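Local coordinates for protein H127A/Y244A mutant of alginate lyase AlyC3 in complex with dimannuronate (Psychromonas sp., PDB 7C8F) that probably cleaves alginate by beta-elimination as a family 7 polysaccharide lyase, here an engineered double mutant holding dimannuronate in its substrate cleft, at residues Asn137-Lys148 with Trp159-Lys170. Numbering follows the deposited sequence.
Sequences NVPHPLLRVVWK and WAMVKNNAVICK. With BEM (beta-D-mannopyranuronic acid), chain D; BEM (beta-D-mannopyranuronic acid), chain C.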
ATOM      1  N   ASN B 137       0.492   2.772  -8.478  1.00 15.40           N
ATOM      2  CA  ASN B 137       0.816   4.182  -8.290  1.00 14.37           C
ATOM      3  C   ASN B 137      -0.365   4.931  -7.688  1.00 15.66           C
ATOM      4  O   ASN B 137      -1.521   4.699  -8.052  1.00 16.06           O
ATOM      5  CB  ASN B 137       1.139   4.786  -9.655  1.00 15.76           C
ATOM      6  CG  ASN B 137       1.255   6.293  -9.615  1.00 17.96           C
ATOM      7  OD1 ASN B 137       0.302   7.019  -9.935  1.00 19.82           O
ATOM      8  ND2 ASN B 137       2.416   6.780  -9.200  1.00 18.00           N
ATOM      9  N   VAL B 138      -0.077   5.847  -6.772  1.00 14.38           N
ATOM     10  CA  VAL B 138      -1.083   6.746  -6.214  1.00 13.75           C
ATOM     11  C   VAL B 138      -0.940   8.086  -6.933  1.00 17.32           C
ATOM     12  O   VAL B 138       0.157   8.657  -6.929  1.00 16.05           O
ATOM     13  CB  VAL B 138      -0.905   6.893  -4.694  1.00 13.35           C
ATOM     14  CG1 VAL B 138      -1.840   7.958  -4.121  1.00 14.89           C
ATOM     15  CG2 VAL B 138      -1.161   5.540  -4.030  1.00 14.62           C
ATOM     16  N   PRO B 139      -1.991   8.594  -7.603  1.00 15.76           N
ATOM     17  CA  PRO B 139      -1.806   9.756  -8.493  1.00 16.17           C
ATOM     18  C   PRO B 139      -1.835  11.091  -7.762  1.00 16.96           C
ATOM     19  O   PRO B 139      -2.438  12.061  -8.238  1.00 19.72           O
ATOM     20  CB  PRO B 139      -2.985   9.627  -9.467  1.00 19.34           C
ATOM     21  CG  PRO B 139      -4.062   9.032  -8.644  1.00 20.29           C
ATOM     22  CD  PRO B 139      -3.357   8.049  -7.690  1.00 18.91           C
ATOM     23  N   HIS B 140      -1.183  11.145  -6.600  1.00 15.36           N
ATOM     24  CA  HIS B 140      -1.106  12.326  -5.761  1.00 15.63           C
ATOM     25  C   HIS B 140       0.342  12.334  -5.278  1.00 17.56           C
ATOM     26  O   HIS B 140       0.838  11.292  -4.804  1.00 20.11           O
ATOM     27  CB  HIS B 140      -2.029  12.239  -4.538  1.00 16.17           C
ATOM     28  CG  HIS B 140      -3.453  11.877  -4.850  1.00 16.07           C
ATOM     29  ND1 HIS B 140      -4.347  12.773  -5.398  1.00 17.48           N
ATOM     30  CD2 HIS B 140      -4.142  10.727  -4.662  1.00 16.32           C
ATOM     31  CE1 HIS B 140      -5.525  12.185  -5.545  1.00 18.02           C
ATOM     32  NE2 HIS B 140      -5.429  10.943  -5.103  1.00 17.77           N
ATOM     33  N   PRO B 141       1.047  13.459  -5.363  1.00 14.64           N
ATOM     34  CA  PRO B 141       2.388  13.519  -4.772  1.00 15.94           C
ATOM     35  C   PRO B 141       2.303  13.601  -3.261  1.00 12.90           C
ATOM     36  O   PRO B 141       1.336  14.126  -2.696  1.00 14.47           O
ATOM     37  CB  PRO B 141       2.979  14.808  -5.352  1.00 18.61           C
ATOM     38  CG  PRO B 141       1.809  15.648  -5.654  1.00 16.80           C
ATOM     39  CD  PRO B 141       0.634  14.732  -5.967  1.00 16.35           C
ATOM     40  N   LEU B 142       3.334  13.073  -2.597  1.00 11.79           N
ATOM     41  CA  LEU B 142       3.431  13.254  -1.156  1.00 12.77           C
ATOM     42  C   LEU B 142       3.544  14.728  -0.799  1.00 11.67           C
ATOM     43  O   LEU B 142       2.901  15.191   0.149  1.00 12.13           O
ATOM     44  CB  LEU B 142       4.634  12.484  -0.606  1.00 12.50           C
ATOM     45  CG  LEU B 142       4.896  12.683   0.889  1.00 12.95           C
ATOM     46  CD1 LEU B 142       3.721  12.194   1.721  1.00 14.40           C
ATOM     47  CD2 LEU B 142       6.183  11.999   1.314  1.00 15.83           C
ATOM     48  N   LEU B 143       4.347  15.481  -1.550  1.00 12.09           N
ATOM     49  CA  LEU B 143       4.621  16.879  -1.243  1.00 10.87           C
ATOM     50  C   LEU B 143       4.691  17.679  -2.527  1.00 11.42           C
ATOM     51  O   LEU B 143       5.368  17.266  -3.471  1.00 12.53           O
ATOM     52  CB  LEU B 143       5.972  16.997  -0.514  1.00 12.34           C
ATOM     53  CG  LEU B 143       6.530  18.425  -0.377  1.00 12.77           C
ATOM     54  CD1 LEU B 143       5.657  19.274   0.575  1.00 14.70           C
ATOM     55  CD2 LEU B 143       7.989  18.389   0.105  1.00 14.58           C
ATOM     56  N   ARG B 144       4.096  18.848  -2.489  1.00 12.24           N
ATOM     57  CA  ARG B 144       4.303  19.862  -3.460  1.00 12.44           C
ATOM     58  C   ARG B 144       4.716  21.151  -2.688  1.00 12.30           C
ATOM     59  O   ARG B 144       4.041  21.557  -1.811  1.00 13.90           O
ATOM     60  CB  ARG B 144       3.082  20.169  -4.322  1.00 14.16           C
ATOM     61  CG  ARG B 144       2.652  19.068  -5.244  1.00 14.62           C
ATOM     62  CD  ARG B 144       1.568  19.566  -6.197  1.00 15.27           C
ATOM     63  NE  ARG B 144       0.390  20.058  -5.523  1.00 16.17           N
ATOM     64  CZ  ARG B 144      -0.125  21.248  -5.669  1.00 16.47           C
ATOM     65  NH1 ARG B 144       0.435  22.114  -6.439  1.00 17.19           N
ATOM     66  NH2 ARG B 144      -1.176  21.591  -4.991  1.00 17.95           N
ATOM     67  N   VAL B 145       5.833  21.740  -3.057  1.00 12.07           N
ATOM     68  CA  VAL B 145       6.261  23.015  -2.520  1.00 12.70           C
ATOM     69  C   VAL B 145       5.900  23.997  -3.633  1.00 12.66           C
ATOM     70  O   VAL B 145       6.364  23.903  -4.719  1.00 13.27           O
ATOM     71  CB  VAL B 145       7.751  23.091  -2.158  1.00 14.34           C
ATOM     72  CG1 VAL B 145       8.057  24.465  -1.579  1.00 15.40           C
ATOM     73  CG2 VAL B 145       8.100  22.029  -1.137  1.00 16.63           C
ATOM     74  N   VAL B 146       5.048  24.945  -3.282  1.00 14.25           N
ATOM     75  CA  VAL B 146       4.507  25.887  -4.222  1.00 15.33           C
ATOM     76  C   VAL B 146       4.571  27.342  -3.845  1.00 14.33           C
ATOM     77  O   VAL B 146       4.709  27.666  -2.716  1.00 15.76           O
ATOM     78  CB  VAL B 146       2.988  25.601  -4.447  1.00 15.13           C
ATOM     79  CG1 VAL B 146       2.750  24.156  -4.739  1.00 16.99           C
ATOM     80  CG2 VAL B 146       2.116  26.025  -3.263  1.00 15.21           C
ATOM     81  N   TRP B 147       4.434  28.185  -4.857  1.00 14.33           N
ATOM     82  CA  TRP B 147       4.227  29.611  -4.696  1.00 14.52           C
ATOM     83  C   TRP B 147       2.753  29.686  -5.025  1.00 14.96           C
ATOM     84  O   TRP B 147       2.328  29.152  -5.982  1.00 15.46           O
ATOM     85  CB  TRP B 147       5.026  30.478  -5.647  1.00 14.86           C
ATOM     86  CG  TRP B 147       4.737  31.946  -5.485  1.00 15.60           C
ATOM     87  CD1 TRP B 147       5.436  32.803  -4.738  1.00 18.69           C
ATOM     88  CD2 TRP B 147       3.687  32.695  -6.085  1.00 15.42           C
ATOM     89  NE1 TRP B 147       4.898  34.042  -4.814  1.00 18.80           N
ATOM     90  CE2 TRP B 147       3.813  34.004  -5.628  1.00 17.95           C
ATOM     91  CE3 TRP B 147       2.657  32.391  -6.948  1.00 18.83           C
ATOM     92  CZ2 TRP B 147       2.971  34.997  -6.024  1.00 18.30           C
ATOM     93  CZ3 TRP B 147       1.828  33.392  -7.334  1.00 22.51           C
ATOM     94  CH2 TRP B 147       1.997  34.677  -6.866  1.00 18.42           C
ATOM     95  N   LYS B 148       1.967  30.324  -4.172  1.00 16.11           N
ATOM     96  CA  LYS B 148       0.521  30.384  -4.364  1.00 17.66           C
ATOM     97  C   LYS B 148       0.060  31.833  -4.368  1.00 18.88           C
ATOM     98  O   LYS B 148       0.407  32.599  -3.467  1.00 17.95           O
ATOM     99  CB  LYS B 148      -0.228  29.588  -3.289  1.00 16.83           C
ATOM    100  CG  LYS B 148      -1.731  29.496  -3.528  1.00 17.81           C
ATOM    101  CD  LYS B 148      -2.372  28.438  -2.645  1.00 21.27           C
ATOM    102  CE  LYS B 148      -3.883  28.352  -2.859  1.00 22.52           C
ATOM    103  NZ  LYS B 148      -4.246  27.830  -4.207  1.00 22.79           N
ATOM    104  N   TRP B 159       4.106  27.442   0.192  1.00 13.02           N
ATOM    105  CA  TRP B 159       3.355  26.470   0.979  1.00 13.38           C
ATOM    106  C   TRP B 159       3.890  25.077   0.695  1.00 13.63           C
ATOM    107  O   TRP B 159       4.327  24.786  -0.422  1.00 14.62           O
ATOM    108  CB  TRP B 159       1.858  26.446   0.621  1.00 15.02           C
ATOM    109  CG  TRP B 159       1.166  27.756   0.820  1.00 15.37           C
ATOM    110  CD1 TRP B 159       1.111  28.783  -0.076  1.00 16.09           C
ATOM    111  CD2 TRP B 159       0.438  28.183   1.978  1.00 17.69           C
ATOM    112  NE1 TRP B 159       0.384  29.825   0.454  1.00 16.66           N
ATOM    113  CE2 TRP B 159      -0.027  29.486   1.712  1.00 16.96           C
ATOM    114  CE3 TRP B 159       0.146  27.597   3.211  1.00 17.69           C
ATOM    115  CZ2 TRP B 159      -0.771  30.216   2.634  1.00 19.68           C
ATOM    116  CZ3 TRP B 159      -0.606  28.336   4.137  1.00 18.60           C
ATOM    117  CH2 TRP B 159      -1.049  29.623   3.834  1.00 22.79           C
ATOM    118  N   ALA B 160       3.815  24.215   1.705  1.00 12.68           N
ATOM    119  CA  ALA B 160       3.988  22.775   1.519  1.00 11.41           C
ATOM    120  C   ALA B 160       2.615  22.121   1.552  1.00 12.99           C
ATOM    121  O   ALA B 160       1.913  22.190   2.567  1.00 13.91           O
ATOM    122  CB  ALA B 160       4.875  22.186   2.612  1.00 13.16           C
ATOM    123  N   MET B 161       2.218  21.519   0.438  1.00 12.91           N
ATOM    124  CA  MET B 161       0.961  20.797   0.328  1.00 12.93           C
ATOM    125  C   MET B 161       1.301  19.327   0.504  1.00 11.75           C
ATOM    126  O   MET B 161       1.955  18.732  -0.359  1.00 12.54           O
ATOM    127  CB  MET B 161       0.346  21.047  -1.047  1.00 15.49           C
ATOM    128  CG  MET B 161       0.208  22.531  -1.415  1.00 15.75           C
ATOM    129  SD  MET B 161      -0.836  23.422  -0.242  1.00 19.81           S
ATOM    130  CE  MET B 161      -1.106  24.979  -1.107  1.00 19.85           C
ATOM    131  N   VAL B 162       0.884  18.739   1.613  1.00 13.57           N
ATOM    132  CA  VAL B 162       1.293  17.388   1.989  1.00 10.87           C
ATOM    133  C   VAL B 162       0.089  16.467   1.920  1.00 14.55           C
ATOM    134  O   VAL B 162      -0.903  16.672   2.631  1.00 14.08           O
ATOM    135  CB  VAL B 162       1.941  17.369   3.382  1.00 13.58           C
ATOM    136  CG1 VAL B 162       2.334  15.950   3.776  1.00 15.31           C
ATOM    137  CG2 VAL B 162       3.161  18.287   3.402  1.00 15.11           C
ATOM    138  N   LYS B 163       0.175  15.442   1.073  1.00 12.67           N
ATOM    139  CA  LYS B 163      -0.850  14.413   1.043  1.00 12.98           C
ATOM    140  C   LYS B 163      -0.729  13.600   2.326  1.00 13.69           C
ATOM    141  O   LYS B 163       0.363  13.107   2.655  1.00 13.84           O
ATOM    142  CB  LYS B 163      -0.598  13.552  -0.198  1.00 14.35           C
ATOM    143  CG  LYS B 163      -1.376  12.246  -0.311  1.00 15.56           C
ATOM    144  CD  LYS B 163      -2.887  12.443  -0.495  1.00 14.69           C
ATOM    145  CE  LYS B 163      -3.482  11.098  -0.985  1.00 14.57           C
ATOM    146  NZ  LYS B 163      -4.967  11.047  -0.995  1.00 15.28           N
ATOM    147  N   ASN B 164      -1.837  13.483   3.077  1.00 13.41           N
ATOM    148  CA  ASN B 164      -1.817  12.997   4.453  1.00 13.36           C
ATOM    149  C   ASN B 164      -2.427  11.605   4.623  1.00 13.79           C
ATOM    150  O   ASN B 164      -2.779  11.224   5.741  1.00 16.52           O
ATOM    151  CB  ASN B 164      -2.528  13.997   5.373  1.00 14.40           C
ATOM    152  CG  ASN B 164      -2.030  13.935   6.801  1.00 17.94           C
ATOM    153  OD1 ASN B 164      -0.897  13.544   7.065  1.00 18.03           O
ATOM    154  ND2 ASN B 164      -2.888  14.317   7.738  1.00 25.82           N
ATOM    155  N   ASN B 165      -2.598  10.867   3.535  1.00 12.47           N
ATOM    156  CA  ASN B 165      -2.915   9.442   3.573  1.00 11.83           C
ATOM    157  C   ASN B 165      -2.413   8.854   2.259  1.00 12.95           C
ATOM    158  O   ASN B 165      -1.831   9.565   1.438  1.00 12.92           O
ATOM    159  CB  ASN B 165      -4.414   9.203   3.847  1.00 13.85           C
ATOM    160  CG  ASN B 165      -5.319   9.835   2.793  1.00 13.11           C
ATOM    161  OD1 ASN B 165      -5.006   9.845   1.603  1.00 15.19           O
ATOM    162  ND2 ASN B 165      -6.471  10.355   3.240  1.00 17.00           N
ATOM    163  N   ALA B 166      -2.618   7.546   2.065  1.00 13.15           N
ATOM    164  CA  ALA B 166      -2.164   6.882   0.846  1.00 14.58           C
ATOM    165  C   ALA B 166      -3.330   6.484  -0.055  1.00 15.34           C
ATOM    166  O   ALA B 166      -3.236   5.516  -0.820  1.00 15.41           O
ATOM    167  CB  ALA B 166      -1.263   5.694   1.172  1.00 14.21           C
ATOM    168  N   VAL B 167      -4.446   7.230   0.024  1.00 14.42           N
ATOM    169  CA  VAL B 167      -5.684   6.854  -0.648  1.00 14.23           C
ATOM    170  C   VAL B 167      -5.742   7.483  -2.030  1.00 15.68           C
ATOM    171  O   VAL B 167      -5.397   8.660  -2.212  1.00 16.20           O
ATOM    172  CB  VAL B 167      -6.887   7.289   0.204  1.00 16.23           C
ATOM    173  CG1 VAL B 167      -8.231   6.926  -0.489  1.00 16.50           C
ATOM    174  CG2 VAL B 167      -6.787   6.678   1.578  1.00 16.77           C
ATOM    175  N   ILE B 168      -6.193   6.709  -3.014  1.00 15.02           N
ATOM    176  CA  ILE B 168      -6.434   7.246  -4.352  1.00 15.41           C
ATOM    177  C   ILE B 168      -7.791   7.934  -4.352  1.00 17.23           C
ATOM    178  O   ILE B 168      -8.818   7.291  -4.106  1.00 17.91           O
ATOM    179  CB  ILE B 168      -6.376   6.143  -5.416  1.00 16.44           C
ATOM    180  CG1 ILE B 168      -4.991   5.503  -5.422  1.00 15.21           C
ATOM    181  CG2 ILE B 168      -6.681   6.730  -6.796  1.00 18.41           C
ATOM    182  CD1 ILE B 168      -4.840   4.409  -6.450  1.00 17.77           C
ATOM    183  N   CYS B 169      -7.800   9.244  -4.628  1.00 16.98           N
ATOM    184  CA  CYS B 169      -8.997  10.060  -4.466  1.00 18.28           C
ATOM    185  C   CYS B 169      -9.533  10.625  -5.771  1.00 20.41           C
ATOM    186  O   CYS B 169     -10.526  11.367  -5.742  1.00 25.27           O
ATOM    187  CB  CYS B 169      -8.744  11.208  -3.476  1.00 18.75           C
ATOM    188  SG  CYS B 169      -8.532  10.683  -1.780  1.00 19.70           S
ATOM    189  N   LYS B 170      -8.903  10.320  -6.899  1.00 21.03           N
ATOM    190  CA  LYS B 170      -9.364  10.803  -8.192  1.00 26.60           C
ATOM    191  C   LYS B 170      -9.000   9.774  -9.248  1.00 25.52           C
ATOM    192  O   LYS B 170      -8.227   8.846  -9.005  1.00 24.83           O
ATOM    193  CB  LYS B 170      -8.738  12.155  -8.537  1.00 25.17           C
ATOM    194  CG  LYS B 170      -7.252  12.077  -8.821  1.00 22.92           C
ATOM    195  CD  LYS B 170      -6.603  13.467  -8.899  1.00 26.92           C
ATOM    196  CE  LYS B 170      -5.126  13.350  -9.244  1.00 26.00           C
ATOM    197  NZ  LYS B 170      -4.434  14.675  -9.275  1.00 32.46           N
TER
HETATM  198  C1  BEM D   2      -1.479  16.880  -9.438  1.00 65.95           C
HETATM  199  C2  BEM D   2      -2.057  18.285  -9.580  1.00 63.43           C
HETATM  200  O2  BEM D   2      -3.423  18.212  -9.960  1.00 84.87           O
HETATM  201  C3  BEM D   2      -2.013  18.973  -8.236  1.00 52.56           C
HETATM  202  O3  BEM D   2      -2.710  20.173  -8.276  1.00 34.39           O
HETATM  203  C4  BEM D   2      -2.861  18.165  -7.319  1.00 53.60           C
HETATM  204  O4  BEM D   2      -3.135  18.844  -6.130  1.00 85.04           O
HETATM  205  C5  BEM D   2      -2.173  16.862  -7.130  1.00 47.65           C
HETATM  206  O5  BEM D   2      -2.164  16.248  -8.393  1.00 39.25           O
HETATM  207  C6  BEM D   2      -2.922  16.039  -6.163  1.00 21.65           C
HETATM  208  O6B BEM D   2      -3.719  15.227  -6.568  1.00 25.04           O
HETATM  209  O6A BEM D   2      -2.520  16.094  -5.037  1.00 20.00           O
HETATM  210  C1  BEM C   1       0.635  13.397 -12.507  1.00 66.32           C
HETATM  211  C2  BEM C   1      -0.517  12.795 -11.723  1.00 61.16           C
HETATM  212  O2  BEM C   1      -0.026  12.112 -10.585  1.00 66.96           O
HETATM  213  C3  BEM C   1      -1.494  13.873 -11.329  1.00 61.22           C
HETATM  214  O3  BEM C   1      -2.481  13.354 -10.494  1.00 30.16           O
HETATM  215  C4  BEM C   1      -0.797  15.046 -10.657  1.00 85.78           C
HETATM  216  O4  BEM C   1      -1.713  16.136 -10.620  1.00 35.99           O
HETATM  217  C5  BEM C   1       0.403  15.479 -11.466  1.00 77.57           C
HETATM  218  O5  BEM C   1       1.266  14.416 -11.791  1.00 52.11           O
HETATM  219  C6  BEM C   1       1.156  16.416 -10.607  1.00 69.73           C
HETATM  220  O6B BEM C   1       2.118  15.982  -9.976  1.00 87.93           O
HETATM  221  O6A BEM C   1       0.910  17.607 -10.697  1.00 69.20           O
HETATM  222  O1  BEM C   1       1.646  12.436 -12.745  1.00 61.65           O
HETATM  223  O   HOH W   1       0.910  16.858  -2.132  1.00 15.54           O
HETATM  224  O   HOH W   2      -0.181  32.408  -0.769  1.00 17.66           O
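The imidazole of His140 meets Cys169 and the chain D mannuronate at its edge, while Pro139 CG lies over one face, offset toward the rim. The guanidinium of Arg144 has O3 of the same sugar over one face, 3.8 Å above its centre, and its NH1 is paired with Glu119. At the Trp159 edge a water bound to NE1 also holds Lys148 O. With CG beside the backbone N (chi1 -51°), the His140 ring turns to the Cys169 loop: NE2 accepts the Cys169 N-H in plane at 3.0 Å, and ND1 donates to O6B of the chain D sugar at 2.8 Å. Histidine suits this place because its two nitrogens join loop to ligand; an alanine here would probably leave the Cys169 N-H and O6B without this partner and open a gap beside Lys170. Lysine suits position 170, its long chain passing His140 CE1 so that NZ hydrogen-bonds O6B of the chain D sugar and O3 of the chain C sugar. Lys163 CE lies against His140 CD2 (3.8 Å), its NZ bonding Val167 O and Asn165 OD1. His140 and Lys170 sit on loops flanking antiparallel strands 143-148 and 159-163, where Arg144 and Met161 form a hydrogen-bonded pair and Met161 CG lies by Arg144 NH2. A ring N-H and a lysine ammonium thus grip one carboxylate oxygen, with an arginine against the sugar hydroxyls, consistent with recognition of polyanionic alginate.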